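Local coordinates for protein leucine aminopeptidase 2 (Saccharomyces cerevisiae, PDB 2XQ0) that removes N-terminal residues, preferentially from di- and tripeptides, as a zinc-dependent M1-family aminopeptidase, and has low epoxide hydrolase activity in vitro, at residues K233-E238 against T287-D292. Residues are numbered along the deposited sequence; the frame is centred on the assembly and turned at random.
Sequences KDCQWE and TLLAHD. Unlike the reference sequence in segment 287-292: Leu289 (reference Ile).
The carboxylate of Glu238, on helix 229-239, reaches the loop at Ala290 and His291 and accepts the backbone N-H groups of both. With CG anti to the backbone N (chi1 -160°) and the chain bent at the next bond, Glu238 OE1 takes the N-H of His291 N at 2.9 Å on its syn side, close to the carboxylate plane. Glu238 OE2 is approached differently: Ala290 N, 3.1 Å away, lies well above that plane, yet its N-H points fairly straight at the oxygen (161°). A water gives a further bond to Glu238 OE2 and another to Leu288 O, and Arg293 N also binds OE2. One turn earlier on the helix, Cys235 and Asp234 meet Leu289, whose CD2 lies unusually close to Cys235 SG (3.2 Å) and also touches Asp234 CB. The His291 ring stands nearly perpendicular to the Asp234 carboxylate, whose OD2 lies off the ring edge, 3.7 Å from His291 NE2. Trp237 brings CZ3 of its indole to His291 O at 3.2 Å, and Arg293 makes a cation-pi contact with the ring. Asp292 OD1, hydrogen-bonded to Ser294, is a like charge near Glu238; the N-H donors probably help offset this, tying the helix to the loop leading into zinc-binding helix 297-311.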
loop_
_atom_site.group_PDB
_atom_site.type_symbol
_atom_site.label_atom_id
_atom_site.label_comp_id
_atom_site.label_asym_id
_atom_site.label_seq_id
_atom_site.Cartn_x
_atom_site.Cartn_y
_atom_site.Cartn_z
ATOM N N LYS A 233 -17.908 -12.232 11.769
ATOM C CA LYS A 233 -19.182 -11.626 11.419
ATOM C C LYS A 233 -19.108 -10.105 11.327
ATOM O O LYS A 233 -19.781 -9.507 10.502
ATOM C CB LYS A 233 -20.294 -12.087 12.369
ATOM C CG LYS A 233 -20.620 -13.555 12.208
ATOM C CD LYS A 233 -21.331 -13.834 10.877
ATOM C CE LYS A 233 -21.105 -15.281 10.412
ATOM N NZ LYS A 233 -21.935 -15.571 9.203
ATOM N N ASP A 234 -18.269 -9.469 12.135
ATOM C CA ASP A 234 -18.108 -8.025 12.006
ATOM C C ASP A 234 -17.544 -7.680 10.623
ATOM O O ASP A 234 -17.953 -6.697 9.992
ATOM C CB ASP A 234 -17.168 -7.470 13.079
ATOM C CG ASP A 234 -17.793 -7.456 14.468
ATOM O OD1 ASP A 234 -19.032 -7.427 14.568
ATOM O OD2 ASP A 234 -17.039 -7.470 15.467
ATOM N N CYS A 235 -16.586 -8.476 10.166
ATOM C CA CYS A 235 -15.947 -8.231 8.871
ATOM C C CYS A 235 -16.950 -8.445 7.755
ATOM O O CYS A 235 -17.024 -7.668 6.818
ATOM C CB CYS A 235 -14.766 -9.179 8.686
ATOM S SG CYS A 235 -13.374 -8.768 9.745
ATOM N N GLN A 236 -17.736 -9.511 7.868
ATOM C CA GLN A 236 -18.737 -9.814 6.848
ATOM C C GLN A 236 -19.715 -8.662 6.691
ATOM O O GLN A 236 -20.054 -8.253 5.568
ATOM C CB GLN A 236 -19.467 -11.124 7.173
ATOM C CG GLN A 236 -20.413 -11.587 6.076
ATOM C CD GLN A 236 -21.215 -12.805 6.478
ATOM O OE1 GLN A 236 -21.407 -13.072 7.660
ATOM N NE2 GLN A 236 -21.679 -13.553 5.496
ATOM N N TRP A 237 -20.163 -8.113 7.814
ATOM C CA TRP A 237 -21.131 -7.031 7.746
ATOM C C TRP A 237 -20.494 -5.806 7.098
ATOM O O TRP A 237 -21.135 -5.093 6.344
ATOM C CB TRP A 237 -21.665 -6.676 9.142
ATOM C CG TRP A 237 -22.708 -5.595 9.094
ATOM C CD1 TRP A 237 -24.056 -5.765 8.947
ATOM C CD2 TRP A 237 -22.487 -4.183 9.184
ATOM N NE1 TRP A 237 -24.688 -4.541 8.938
ATOM C CE2 TRP A 237 -23.748 -3.554 9.090
ATOM C CE3 TRP A 237 -21.347 -3.388 9.346
ATOM C CZ2 TRP A 237 -23.896 -2.169 9.137
ATOM C CZ3 TRP A 237 -21.495 -2.008 9.392
ATOM C CH2 TRP A 237 -22.766 -1.415 9.292
ATOM N N GLU A 238 -19.221 -5.572 7.381
ATOM C CA GLU A 238 -18.582 -4.340 6.926
ATOM C C GLU A 238 -18.435 -4.314 5.405
ATOM O O GLU A 238 -18.480 -3.248 4.796
ATOM C CB GLU A 238 -17.226 -4.132 7.604
ATOM C CG GLU A 238 -16.712 -2.683 7.578
ATOM C CD GLU A 238 -17.167 -1.870 8.806
ATOM O OE1 GLU A 238 -17.702 -2.475 9.754
ATOM O OE2 GLU A 238 -16.976 -0.635 8.823
ATOM N N THR A 287 -8.243 -2.387 11.192
ATOM C CA THR A 287 -8.691 -1.039 11.508
ATOM C C THR A 287 -9.612 -0.534 10.410
ATOM O O THR A 287 -10.101 0.576 10.484
ATOM C CB THR A 287 -7.529 -0.042 11.701
ATOM O OG1 THR A 287 -6.784 0.078 10.485
ATOM C CG2 THR A 287 -6.598 -0.501 12.832
ATOM N N LEU A 288 -9.843 -1.347 9.383
ATOM C CA LEU A 288 -10.833 -0.978 8.386
ATOM C C LEU A 288 -12.228 -1.168 8.967
ATOM O O LEU A 288 -13.187 -0.559 8.500
ATOM C CB LEU A 288 -10.705 -1.818 7.105
ATOM C CG LEU A 288 -9.538 -1.539 6.154
ATOM C CD1 LEU A 288 -9.860 -2.075 4.763
ATOM C CD2 LEU A 288 -9.263 -0.042 6.102
ATOM N N LEU A 289 -12.343 -2.021 9.980
ATOM C CA LEU A 289 -13.636 -2.282 10.582
ATOM C C LEU A 289 -14.024 -1.191 11.565
ATOM O O LEU A 289 -13.434 -1.069 12.645
ATOM C CB LEU A 289 -13.659 -3.638 11.279
ATOM C CG LEU A 289 -14.109 -4.763 10.358
ATOM C CD1 LEU A 289 -13.090 -4.975 9.242
ATOM C CD2 LEU A 289 -14.329 -6.023 11.167
ATOM N N ALA A 290 -15.042 -0.421 11.192
ATOM C CA ALA A 290 -15.500 0.695 11.999
ATOM C C ALA A 290 -16.940 0.482 12.469
ATOM O O ALA A 290 -17.474 1.271 13.251
ATOM C CB ALA A 290 -15.379 1.986 11.206
ATOM N N HIS A 291 -17.564 -0.587 11.984
ATOM C CA HIS A 291 -18.938 -0.937 12.363
ATOM C C HIS A 291 -20.005 -0.055 11.718
ATOM O O HIS A 291 -21.188 -0.213 12.004
ATOM C CB HIS A 291 -19.115 -0.975 13.893
ATOM C CG HIS A 291 -18.244 -1.987 14.573
ATOM N ND1 HIS A 291 -17.011 -1.672 15.107
ATOM C CD2 HIS A 291 -18.412 -3.314 14.776
ATOM C CE1 HIS A 291 -16.464 -2.760 15.620
ATOM N NE2 HIS A 291 -17.291 -3.771 15.432
ATOM N N ASP A 292 -19.593 0.851 10.840
ATOM C CA ASP A 292 -20.552 1.689 10.118
ATOM C C ASP A 292 -20.284 1.729 8.612
ATOM O O ASP A 292 -21.077 2.289 7.849
ATOM C CB ASP A 292 -20.544 3.110 10.678
ATOM C CG ASP A 292 -19.193 3.774 10.546
ATOM O OD1 ASP A 292 -18.291 3.170 9.931
ATOM O OD2 ASP A 292 -19.032 4.902 11.056
HETATM O O HOH W 1 -15.462 0.798 7.330
#